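Local structure of tyrosyl-DNA phosphodiesterase 2 (Danio rerio, 4F1H) at residues B[37-42]-B[148-153]; B[98-103]-B[111-116]; B[136-141]-B[207-212]; B[193-198]-B[238-243]. The protein belongs to the endonuclease/exonuclease/phosphatase family and has the two-sheet sandwich fold of DNase I-like proteins. All blocks are in the same frame, centred on the assembly; numbering follows the deposited sequence.

Contacts 1, 2 and 3 sit close together in the two-sheet sandwich, while contact 4 lies in loops beside the bound nucleotide. Contact 1 joins the facing sheets close to the centre of the molecule. Contact 2, a hairpin nested within the loop that contact 1 closes, has its centre about 8 Å away; its strand 108-114 neighbours strand 145-150. Contact 3 packs helix 124-140 on strand 202-211 of that same sheet, its centre about 13 Å from that of contact 1. The segments of contacts 1 and 3 alternate along the chain, as do those of 3 and 4. Contact 4 is about 29 Å from contact 3 by centres, yet contacts 1, 2 and 4 all send residues to the phosphate.

Contact 1 of 4, residues B[37-42]-B[148-153]. With nucleotides of chain A.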
# COMPACT_ATOMS: atom_id res chain seq x y z
N VAL B 37 -10.53 25.54 8.05
CA VAL B 37 -9.10 25.22 8.08
C VAL B 37 -8.60 25.14 6.65
O VAL B 37 -9.27 24.54 5.78
CB VAL B 37 -8.81 23.87 8.77
CG1 VAL B 37 -7.29 23.66 8.96
CG2 VAL B 37 -9.51 23.79 10.16
N VAL B 38 -7.43 25.70 6.39
CA VAL B 38 -6.79 25.52 5.09
C VAL B 38 -5.44 24.88 5.34
O VAL B 38 -4.69 25.34 6.20
CB VAL B 38 -6.56 26.84 4.36
CG1 VAL B 38 -6.18 26.58 2.90
CG2 VAL B 38 -7.82 27.73 4.41
N PHE B 39 -5.15 23.82 4.59
CA PHE B 39 -3.86 23.14 4.68
C PHE B 39 -3.19 23.39 3.32
O PHE B 39 -3.74 23.01 2.27
CB PHE B 39 -4.07 21.61 4.81
CG PHE B 39 -4.89 21.17 5.99
CD1 PHE B 39 -6.27 21.09 5.92
CD2 PHE B 39 -4.27 20.77 7.16
CE1 PHE B 39 -7.04 20.63 7.01
CE2 PHE B 39 -5.03 20.29 8.27
CZ PHE B 39 -6.40 20.19 8.18
N LEU B 40 -2.02 24.04 3.33
CA LEU B 40 -1.38 24.43 2.06
C LEU B 40 -0.01 23.83 1.99
O LEU B 40 0.67 23.65 3.01
CB LEU B 40 -1.26 25.94 1.94
CG LEU B 40 -2.60 26.68 1.88
CD1 LEU B 40 -2.42 28.20 1.90
CD2 LEU B 40 -3.37 26.27 0.64
N GLN B 41 0.38 23.48 0.76
CA GLN B 41 1.74 22.99 0.55
C GLN B 41 2.46 23.78 -0.53
O GLN B 41 1.82 24.37 -1.40
CB GLN B 41 1.77 21.46 0.27
CG GLN B 41 1.03 20.65 1.35
CD GLN B 41 -0.48 20.62 1.08
OE1 GLN B 41 -0.92 20.56 -0.09
NE2 GLN B 41 -1.27 20.68 2.13
N GLU B 42 3.79 23.81 -0.45
CA GLU B 42 4.63 24.51 -1.43
C GLU B 42 4.32 26.01 -1.49
O GLU B 42 4.39 26.65 -2.56
CB GLU B 42 4.55 23.79 -2.78
CG GLU B 42 5.84 23.85 -3.55
CD GLU B 42 5.76 23.08 -4.86
OE1 GLU B 42 5.82 23.75 -5.90
OE2 GLU B 42 5.64 21.82 -4.82
N ILE B 148 -7.48 15.29 11.78
CA ILE B 148 -7.59 15.46 10.31
C ILE B 148 -6.20 15.74 9.79
O ILE B 148 -5.57 16.75 10.16
CB ILE B 148 -8.50 16.64 9.96
CG1 ILE B 148 -9.92 16.36 10.49
CG2 ILE B 148 -8.50 16.87 8.42
CD1 ILE B 148 -10.89 17.49 10.14
N PHE B 149 -5.66 14.81 9.00
CA PHE B 149 -4.46 15.07 8.24
C PHE B 149 -4.89 15.40 6.83
O PHE B 149 -5.70 14.66 6.24
CB PHE B 149 -3.50 13.85 8.23
CG PHE B 149 -2.38 14.01 7.25
CD1 PHE B 149 -2.56 13.65 5.91
CD2 PHE B 149 -1.18 14.56 7.64
CE1 PHE B 149 -1.55 13.88 4.97
CE2 PHE B 149 -0.13 14.73 6.69
CZ PHE B 149 -0.33 14.39 5.39
N ALA B 150 -4.34 16.46 6.23
CA ALA B 150 -4.63 16.71 4.82
C ALA B 150 -3.36 17.24 4.24
O ALA B 150 -2.76 18.16 4.77
CB ALA B 150 -5.77 17.75 4.66
N GLY B 151 -2.93 16.66 3.13
CA GLY B 151 -1.73 17.18 2.50
C GLY B 151 -1.45 16.56 1.16
O GLY B 151 -2.19 15.74 0.65
N ASP B 152 -0.35 17.01 0.57
CA ASP B 152 0.12 16.44 -0.68
C ASP B 152 1.03 15.31 -0.28
O ASP B 152 2.20 15.53 0.08
CB ASP B 152 0.88 17.48 -1.50
CG ASP B 152 1.43 16.89 -2.79
OD1 ASP B 152 1.26 15.66 -3.01
OD2 ASP B 152 2.06 17.64 -3.55
N THR B 153 0.49 14.10 -0.29
CA THR B 153 1.20 12.93 0.19
C THR B 153 2.11 12.33 -0.89
O THR B 153 2.91 11.47 -0.58
CB THR B 153 0.23 11.83 0.61
OG1 THR B 153 -0.40 11.29 -0.58
CG2 THR B 153 -0.80 12.32 1.60
OP3 DT A 1 5.37 17.24 -5.00
P DT A 1 4.41 17.27 -6.14
OP1 DT A 1 3.84 18.57 -6.47
OP2 DT A 1 3.21 16.39 -5.90
O5' DT A 1 5.17 16.62 -7.37
C5' DT A 1 4.60 16.79 -8.68
C4' DT A 1 5.56 16.13 -9.65
O4' DT A 1 6.69 17.03 -9.78
C3' DT A 1 6.10 14.76 -9.22
O3' DT A 1 6.36 13.98 -10.40
C2' DT A 1 7.43 15.11 -8.54
C1' DT A 1 7.88 16.29 -9.40
N1 DT A 1 8.85 17.19 -8.72
C2 DT A 1 10.12 17.31 -9.27
O2 DT A 1 10.48 16.70 -10.29
N3 DT A 1 10.95 18.15 -8.58
C4 DT A 1 10.67 18.89 -7.43
O4 DT A 1 11.51 19.63 -6.90
C5 DT A 1 9.32 18.71 -6.93
C7 DT A 1 8.88 19.40 -5.67
C6 DT A 1 8.48 17.89 -7.57
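Gln41 lays a buried amide across the backbone of Gly151 and Asp152, in the core of a sandwich, without a hydrogen bond to either. Its NE2 comes 3.5 Å from CA of Gly151, and its CD is 3.6 Å from the backbone N of Asp152. A bend at chi2 (83°) turns the amide back toward Phe39 rather than letting it run on toward the opposite sheet. The polar end is provided for: NE2 is hydrogen-bonded to OG1 of Thr114, a hydroxyl that also bonds to O of Ala150.

One step of the same strand face further back, Phe39 makes the apolar half of the contact. Its ring lies between two methyls, with CG1 of Val37 on one face and CB of Ala150 on the other. The Ala150 methyl forms a CH-pi contact, 3.8 Å from the ring centroid and 19° off its normal. Ile148 crosses the phenylalanine at about a right angle, CG2 reaching 3.9 Å from CZ of Phe39.

Beyond the amide, the carboxylate of Asp152 faces the phosphate of thymidine-5'-monophosphate in chain A, with OD2 2.9 Å from OP2 of DT1. OD2 is hydrogen-bonded to ND2 of Asn10 and OD1 to the backbone N of Asn154, which fixes the rotation of the group; a magnesium ion lies about 6 Å from this side chain.

Strand 37-43 runs between strands 69-75 and 4-10 in one sheet and strand 145-150 between 108-114 and 202-211 in the other; the axes of the two short segments come within 8.5 Å at 36°.

Contact 2 of 4, residues B[98-103]-B[111-116]. With nucleotides of chain A.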
# COMPACT_ATOMS: atom_id res chain seq x y z
N LEU B 98 6.29 17.60 9.40
CA LEU B 98 4.88 17.43 9.75
C LEU B 98 4.47 18.61 10.62
O LEU B 98 5.02 18.79 11.69
CB LEU B 98 4.72 16.10 10.50
CG LEU B 98 3.33 15.74 10.99
CD1 LEU B 98 2.31 15.72 9.82
CD2 LEU B 98 3.36 14.39 11.69
N LEU B 99 3.52 19.43 10.14
CA LEU B 99 3.07 20.62 10.89
C LEU B 99 1.74 20.29 11.55
O LEU B 99 0.81 19.82 10.88
CB LEU B 99 2.91 21.79 9.90
CG LEU B 99 2.23 23.08 10.37
CD1 LEU B 99 2.95 23.75 11.58
CD2 LEU B 99 2.12 24.06 9.17
N ILE B 100 1.64 20.48 12.87
CA ILE B 100 0.47 20.07 13.63
C ILE B 100 -0.04 21.30 14.36
O ILE B 100 0.74 22.01 14.97
CB ILE B 100 0.88 19.01 14.68
CG1 ILE B 100 1.31 17.72 13.97
CG2 ILE B 100 -0.28 18.74 15.67
CD1 ILE B 100 2.06 16.72 14.84
N ALA B 101 -1.35 21.57 14.28
CA ALA B 101 -2.00 22.62 15.09
C ALA B 101 -3.14 21.98 15.85
O ALA B 101 -3.99 21.31 15.25
CB ALA B 101 -2.52 23.78 14.23
N GLN B 102 -3.15 22.15 17.17
CA GLN B 102 -4.26 21.67 18.00
C GLN B 102 -5.17 22.85 18.26
O GLN B 102 -4.72 23.94 18.58
CB GLN B 102 -3.71 21.13 19.32
CG GLN B 102 -2.76 19.98 19.08
CD GLN B 102 -2.47 19.19 20.33
OE1 GLN B 102 -1.31 19.05 20.75
NE2 GLN B 102 -3.52 18.65 20.93
N VAL B 103 -6.47 22.65 18.07
CA VAL B 103 -7.43 23.74 18.16
C VAL B 103 -8.72 23.21 18.81
O VAL B 103 -8.86 22.00 18.98
CB VAL B 103 -7.77 24.32 16.77
CG1 VAL B 103 -6.47 24.72 15.99
CG2 VAL B 103 -8.64 23.32 15.93
N TYR B 111 -7.13 17.87 16.03
CA TYR B 111 -5.67 17.77 15.96
C TYR B 111 -5.41 17.83 14.45
O TYR B 111 -5.65 16.84 13.76
CB TYR B 111 -5.27 16.44 16.60
CG TYR B 111 -3.80 16.14 16.77
CD1 TYR B 111 -3.11 15.44 15.79
CD2 TYR B 111 -3.13 16.46 17.95
CE1 TYR B 111 -1.75 15.10 15.95
CE2 TYR B 111 -1.76 16.15 18.12
CZ TYR B 111 -1.09 15.46 17.12
OH TYR B 111 0.26 15.14 17.29
N LEU B 112 -4.99 19.00 13.96
CA LEU B 112 -4.88 19.27 12.51
C LEU B 112 -3.44 19.06 12.06
O LEU B 112 -2.50 19.50 12.71
CB LEU B 112 -5.31 20.71 12.22
CG LEU B 112 -6.72 21.02 12.74
CD1 LEU B 112 -6.92 22.52 12.69
CD2 LEU B 112 -7.81 20.30 11.97
N MET B 113 -3.27 18.36 10.95
CA MET B 113 -1.91 18.01 10.52
C MET B 113 -1.75 18.17 9.02
O MET B 113 -2.67 17.88 8.27
CB MET B 113 -1.63 16.53 10.83
CG MET B 113 -1.99 16.08 12.24
SD MET B 113 -2.06 14.25 12.34
CE MET B 113 -0.36 13.84 11.94
N THR B 114 -0.58 18.65 8.60
CA THR B 114 -0.28 18.66 7.15
C THR B 114 1.19 18.37 6.88
O THR B 114 2.10 18.63 7.68
CB THR B 114 -0.70 19.99 6.45
OG1 THR B 114 -0.68 19.82 5.03
CG2 THR B 114 0.20 21.18 6.82
N SER B 115 1.43 17.84 5.68
CA SER B 115 2.78 17.59 5.24
C SER B 115 2.76 17.56 3.71
O SER B 115 1.70 17.40 3.07
CB SER B 115 3.30 16.27 5.82
OG SER B 115 4.68 16.09 5.49
N HIS B 116 3.93 17.75 3.13
CA HIS B 116 4.14 17.55 1.71
C HIS B 116 5.16 16.42 1.70
O HIS B 116 6.37 16.66 1.92
CB HIS B 116 4.72 18.85 1.15
CG HIS B 116 5.01 18.83 -0.32
ND1 HIS B 116 5.70 19.85 -0.93
CD2 HIS B 116 4.64 17.97 -1.30
CE1 HIS B 116 5.78 19.60 -2.23
NE2 HIS B 116 5.15 18.46 -2.48
OP3 DT A 1 5.37 17.24 -5.00
P DT A 1 4.41 17.27 -6.14
OP1 DT A 1 3.84 18.57 -6.47
OP2 DT A 1 3.21 16.39 -5.90
O5' DT A 1 5.17 16.62 -7.37
C5' DT A 1 4.60 16.79 -8.68
C4' DT A 1 5.56 16.13 -9.65
O4' DT A 1 6.69 17.03 -9.78
C3' DT A 1 6.10 14.76 -9.22
O3' DT A 1 6.36 13.98 -10.40
C2' DT A 1 7.43 15.11 -8.54
C1' DT A 1 7.88 16.29 -9.40
N1 DT A 1 8.85 17.19 -8.72
C2 DT A 1 10.12 17.31 -9.27
O2 DT A 1 10.48 16.70 -10.29
N3 DT A 1 10.95 18.15 -8.58
C4 DT A 1 10.67 18.89 -7.43
O4 DT A 1 11.51 19.63 -6.90
C5 DT A 1 9.32 18.71 -6.93
C7 DT A 1 8.88 19.40 -5.67
C6 DT A 1 8.48 17.89 -7.57
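Four backbone hydrogen bonds tie Leu99 to Thr114 and Ala101 to Leu112, each pair bonding in both directions. The straightest is Leu99 N to Thr114 O, 3.0 Å at 171°; Leu112 N reaches Ala101 O over 2.8 Å. In the non-hydrogen-bonded pair between them, Ile100 with Met113, CA-H groups approach carbonyls, with CA of Ile100 3.2 Å from O of Leu112.

The CH-pi contact belongs to Tyr111. Ile100 puts CG2 over one ring face, 3.9 Å from the centroid, and CD1 runs on to the hydroxyl, 3.4 Å from OH of Tyr111. Gln102 crosses the same ring at a slant, NE2 lying in its plane at the edge.

This is an antiparallel beta hairpin, strands 97-105 and 108-114, within one sheet of the sandwich. Its Ile100, Tyr111 and Met113 side faces helix 124-140; its Leu112 and Thr114 side meets Phe39 of the other sheet.

Among purely apolar contacts, the methyl CE of Met113 sits 3.8 Å from CD2 of Leu98, and CD1 of Leu112 lies 3.8 Å from CG2 of Val103.

One bond goes to the nucleotide: His116 NE2 donates to OP3 of DT1 in chain A, 2.8 Å away, in the plane of its ring.

Contact 3 of 4, residues B[136-141]-B[207-212]; sequences QKIKEA and RIFLRS
Arg211 and Ile138 bury the most surface here, sliding past each other in opposite directions: the arginine reaches back toward the end of helix 124-140 while the isoleucine extends toward the sheet. CG2 of Ile138 rests 3.9 Å from CB of Arg211. Beyond that point the arginine bends at chi3 (79°), bringing its guanidinium to the chain just past Ile138. There NH2 donates to O of Ala141, 2.9 Å away and nearly straight at 170°. The acceptor lies in the guanidinium plane, whereas the donor stands well above the carbonyl plane, 39° out of it. From the other side NE bonds to the arginine's own neighbour, Ser212 O at 2.9 Å.

Phe209 is the third partner. CD1 of Ile138 touches its CB at 3.8 Å, the two side chains crossing at about a right angle, and the ring leads away from the helix. Ile138 also touches Val147 and Val170, so helix 124-140 packs onto the sheet through strands 145-150, 170-172 and 202-211.

NH1 bonds to the carbonyls of Pro142 and Ala145, which means main-chain oxygens take up all three guanidinium nitrogens. These carbonyl oxygens, from the chain after the helix and from the strands beside it, would be expected to favour the arginine's positive charge.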
# COMPACT_ATOMS: atom_id res chain seq x y z
N GLN B 136 1.60 7.08 12.60
CA GLN B 136 1.86 6.89 14.03
C GLN B 136 1.37 8.08 14.85
O GLN B 136 0.78 7.89 15.91
CB GLN B 136 3.34 6.62 14.31
CG GLN B 136 3.59 6.24 15.78
CD GLN B 136 2.85 4.97 16.21
OE1 GLN B 136 2.53 4.11 15.38
NE2 GLN B 136 2.57 4.85 17.51
N LYS B 137 1.55 9.30 14.33
CA LYS B 137 1.09 10.48 15.05
C LYS B 137 -0.44 10.56 15.06
O LYS B 137 -1.03 11.01 16.05
CB LYS B 137 1.67 11.76 14.46
CG LYS B 137 3.17 11.86 14.59
CD LYS B 137 3.60 12.04 16.04
CE LYS B 137 5.13 11.94 16.14
NZ LYS B 137 5.66 12.06 17.53
N ILE B 138 -1.09 10.12 13.99
CA ILE B 138 -2.56 10.08 13.97
C ILE B 138 -3.06 9.08 15.02
O ILE B 138 -3.98 9.39 15.79
CB ILE B 138 -3.12 9.67 12.59
CG1 ILE B 138 -2.76 10.73 11.55
CG2 ILE B 138 -4.64 9.42 12.64
CD1 ILE B 138 -3.23 10.32 10.10
N LYS B 139 -2.47 7.88 15.04
CA LYS B 139 -2.82 6.87 16.06
C LYS B 139 -2.67 7.37 17.49
O LYS B 139 -3.54 7.11 18.35
CB LYS B 139 -1.94 5.64 15.90
CG LYS B 139 -2.21 4.80 14.69
CD LYS B 139 -1.42 3.50 14.78
CE LYS B 139 -1.67 2.75 16.09
NZ LYS B 139 -0.87 1.48 16.16
N GLU B 140 -1.58 8.09 17.76
CA GLU B 140 -1.24 8.49 19.14
C GLU B 140 -1.82 9.82 19.57
O GLU B 140 -1.60 10.26 20.69
CB GLU B 140 0.28 8.61 19.28
CG GLU B 140 1.03 7.30 19.06
CD GLU B 140 2.54 7.52 19.11
OE1 GLU B 140 2.97 8.70 19.14
OE2 GLU B 140 3.29 6.52 19.13
N ALA B 141 -2.54 10.48 18.68
CA ALA B 141 -3.08 11.79 19.03
C ALA B 141 -4.04 11.62 20.22
O ALA B 141 -4.66 10.57 20.36
CB ALA B 141 -3.83 12.37 17.83
N ARG B 207 -4.48 13.82 -0.30
CA ARG B 207 -5.33 12.91 0.46
C ARG B 207 -5.62 13.45 1.84
O ARG B 207 -4.84 14.24 2.38
CB ARG B 207 -4.69 11.51 0.62
CG ARG B 207 -4.24 10.88 -0.72
CD ARG B 207 -3.78 9.42 -0.53
NE ARG B 207 -3.43 8.91 -1.85
CZ ARG B 207 -3.34 7.61 -2.18
NH1 ARG B 207 -3.52 6.65 -1.28
NH2 ARG B 207 -3.05 7.29 -3.44
N ILE B 208 -6.76 13.04 2.39
CA ILE B 208 -7.18 13.43 3.74
C ILE B 208 -7.38 12.17 4.55
O ILE B 208 -8.11 11.24 4.11
CB ILE B 208 -8.54 14.16 3.71
CG1 ILE B 208 -8.47 15.34 2.74
CG2 ILE B 208 -8.97 14.58 5.10
CD1 ILE B 208 -9.85 15.95 2.44
N PHE B 209 -6.77 12.12 5.74
CA PHE B 209 -6.93 11.00 6.70
C PHE B 209 -7.70 11.51 7.90
O PHE B 209 -7.45 12.62 8.39
CB PHE B 209 -5.56 10.44 7.12
CG PHE B 209 -4.73 9.90 5.97
CD1 PHE B 209 -5.32 9.26 4.88
CD2 PHE B 209 -3.34 10.08 5.96
CE1 PHE B 209 -4.55 8.78 3.82
CE2 PHE B 209 -2.56 9.60 4.92
CZ PHE B 209 -3.17 8.97 3.83
N LEU B 210 -8.66 10.71 8.38
CA LEU B 210 -9.56 11.12 9.45
C LEU B 210 -9.58 10.08 10.55
O LEU B 210 -9.65 8.89 10.27
CB LEU B 210 -10.98 11.32 8.88
CG LEU B 210 -12.10 11.50 9.91
CD1 LEU B 210 -11.94 12.86 10.64
CD2 LEU B 210 -13.48 11.41 9.25
N ARG B 211 -9.48 10.53 11.80
CA ARG B 211 -9.68 9.65 12.96
C ARG B 211 -10.65 10.34 13.93
O ARG B 211 -10.56 11.55 14.17
CB ARG B 211 -8.36 9.36 13.67
CG ARG B 211 -8.49 8.23 14.72
CD ARG B 211 -7.46 8.42 15.82
NE ARG B 211 -7.91 9.45 16.75
CZ ARG B 211 -7.22 9.86 17.80
NH1 ARG B 211 -7.74 10.77 18.60
NH2 ARG B 211 -6.02 9.36 18.05
N SER B 212 -11.64 9.58 14.45
CA SER B 212 -12.54 10.18 15.43
C SER B 212 -11.90 10.31 16.80
O SER B 212 -10.82 9.77 17.06
CB SER B 212 -13.82 9.33 15.58
OG SER B 212 -14.45 9.14 14.33

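Contact 4 of 4, residues B[193-198]-B[238-243]. With nucleotides of chain A.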
# COMPACT_ATOMS: atom_id res chain seq x y z
N SER B 193 -2.97 21.93 -17.66
CA SER B 193 -1.92 22.25 -18.64
C SER B 193 -0.82 23.15 -18.08
O SER B 193 0.03 23.68 -18.84
CB SER B 193 -2.55 22.89 -19.88
OG SER B 193 -3.34 24.02 -19.48
N ASN B 194 -0.80 23.35 -16.76
CA ASN B 194 0.20 24.27 -16.21
C ASN B 194 1.59 23.71 -16.39
O ASN B 194 2.54 24.45 -16.64
CB ASN B 194 -0.02 24.51 -14.73
CG ASN B 194 -0.97 25.64 -14.47
OD1 ASN B 194 -1.77 26.01 -15.36
ND2 ASN B 194 -0.89 26.21 -13.26
N LYS B 195 1.72 22.40 -16.21
CA LYS B 195 3.00 21.73 -16.43
C LYS B 195 3.04 21.25 -17.88
O LYS B 195 2.12 20.58 -18.36
CB LYS B 195 3.18 20.55 -15.45
CG LYS B 195 4.37 20.72 -14.51
CD LYS B 195 4.24 19.85 -13.25
CE LYS B 195 5.50 18.98 -13.03
NZ LYS B 195 6.09 19.01 -11.63
N THR B 196 4.08 21.64 -18.61
CA THR B 196 4.16 21.21 -20.00
C THR B 196 4.94 19.90 -20.06
O THR B 196 6.16 19.89 -19.83
CB THR B 196 4.80 22.28 -20.90
OG1 THR B 196 6.23 22.24 -20.76
CG2 THR B 196 4.31 23.64 -20.49
N VAL B 197 4.20 18.82 -20.30
CA VAL B 197 4.75 17.45 -20.43
C VAL B 197 4.07 16.74 -21.59
O VAL B 197 2.92 17.06 -21.92
CB VAL B 197 4.57 16.58 -19.14
CG1 VAL B 197 5.26 17.21 -17.93
CG2 VAL B 197 3.08 16.33 -18.84
N PRO B 198 4.77 15.78 -22.23
CA PRO B 198 4.21 15.11 -23.42
C PRO B 198 3.40 13.83 -23.12
O PRO B 198 3.01 13.14 -24.06
CB PRO B 198 5.47 14.73 -24.21
CG PRO B 198 6.51 14.42 -23.13
CD PRO B 198 6.19 15.42 -22.00
N THR B 238 -4.76 27.79 -11.14
CA THR B 238 -4.19 28.27 -9.89
C THR B 238 -2.92 27.46 -9.53
O THR B 238 -1.91 28.02 -9.05
CB THR B 238 -5.25 28.11 -8.76
OG1 THR B 238 -6.37 28.98 -9.05
CG2 THR B 238 -4.68 28.48 -7.41
N SER B 239 -2.98 26.15 -9.81
CA SER B 239 -1.85 25.25 -9.53
C SER B 239 -1.82 24.09 -10.49
O SER B 239 -2.79 23.87 -11.21
CB SER B 239 -2.08 24.69 -8.13
OG SER B 239 -1.03 23.84 -7.76
N ASP B 240 -0.71 23.33 -10.50
CA ASP B 240 -0.73 22.06 -11.22
C ASP B 240 -1.54 20.97 -10.49
O ASP B 240 -1.84 19.92 -11.08
CB ASP B 240 0.70 21.59 -11.56
CG ASP B 240 1.54 21.32 -10.32
OD1 ASP B 240 1.25 21.84 -9.21
OD2 ASP B 240 2.55 20.58 -10.49
N HIS B 241 -1.87 21.22 -9.22
CA HIS B 241 -2.78 20.35 -8.47
C HIS B 241 -4.17 20.93 -8.43
O HIS B 241 -4.32 22.15 -8.45
CB HIS B 241 -2.33 20.24 -7.00
CG HIS B 241 -1.06 19.49 -6.79
ND1 HIS B 241 -1.02 18.28 -6.11
CD2 HIS B 241 0.23 19.81 -7.07
CE1 HIS B 241 0.23 17.86 -6.03
NE2 HIS B 241 1.01 18.76 -6.62
N TRP B 242 -5.17 20.07 -8.30
CA TRP B 242 -6.50 20.53 -7.93
C TRP B 242 -6.54 20.62 -6.40
O TRP B 242 -5.81 19.89 -5.70
CB TRP B 242 -7.54 19.53 -8.42
CG TRP B 242 -7.50 19.23 -9.91
CD1 TRP B 242 -7.70 18.01 -10.47
CD2 TRP B 242 -7.36 20.16 -11.00
NE1 TRP B 242 -7.66 18.10 -11.83
CE2 TRP B 242 -7.47 19.41 -12.19
CE3 TRP B 242 -7.16 21.53 -11.08
CZ2 TRP B 242 -7.35 20.00 -13.46
CZ3 TRP B 242 -7.06 22.11 -12.34
CH2 TRP B 242 -7.16 21.35 -13.50
N GLY B 243 -7.34 21.55 -5.86
CA GLY B 243 -7.52 21.60 -4.43
C GLY B 243 -8.63 20.67 -3.99
O GLY B 243 -9.45 20.24 -4.81
OP3 DT A 1 5.37 17.24 -5.00
P DT A 1 4.41 17.27 -6.14
OP1 DT A 1 3.84 18.57 -6.47
OP2 DT A 1 3.21 16.39 -5.90
O5' DT A 1 5.17 16.62 -7.37
C5' DT A 1 4.60 16.79 -8.68
C4' DT A 1 5.56 16.13 -9.65
O4' DT A 1 6.69 17.03 -9.78
C3' DT A 1 6.10 14.76 -9.22
O3' DT A 1 6.36 13.98 -10.40
C2' DT A 1 7.43 15.11 -8.54
C1' DT A 1 7.88 16.29 -9.40
N1 DT A 1 8.85 17.19 -8.72
C2 DT A 1 10.12 17.31 -9.27
O2 DT A 1 10.48 16.70 -10.29
N3 DT A 1 10.95 18.15 -8.58
C4 DT A 1 10.67 18.89 -7.43
O4 DT A 1 11.51 19.63 -6.90
C5 DT A 1 9.32 18.71 -6.93
C7 DT A 1 8.88 19.40 -5.67
C6 DT A 1 8.48 17.89 -7.57
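Lys195 reaches past the carboxylate of Asp240 to the sugar of the bound nucleotide. Its CB and CG carry the chain off the loop in the direction of Asp240, and the first of its atoms to meet that residue closely is CD, 3.3 Å from OD2 of Asp240. The chain bends at chi3 (127°) and again at chi4 (131°), both off the staggered values, and this double bend steers the end beyond the carboxylate. CE comes 4.0 Å from O4' of DT1 in chain A, and NZ donates to that same O4' at 2.8 Å. The ammonium stays 4.0 Å from OD2 of Asp240, too far for a salt bridge, though the charges should attract; OD2 bonds instead to NE1 of Trp187.

Both segments are loops at the nucleotide-binding end of the sandwich, 238-243 leading into strand 243-249. An ST turn shapes this loop: OG of Ser239 accepts from the backbone N of His241 at 3.1 Å and also bonds to O of Asn10. Next to it lies the amide of Asn194, whose ND2 packs 3.6 Å from C of Ser239; its OD1 takes the backbone N of Tyr237.

The turn delivers His241 to the phosphate, where NE2 donates to OP1 of DT1 in chain A over 2.8 Å at 167°, while ND1 on the ring is hydrogen-bonded to OD2 of Asp206.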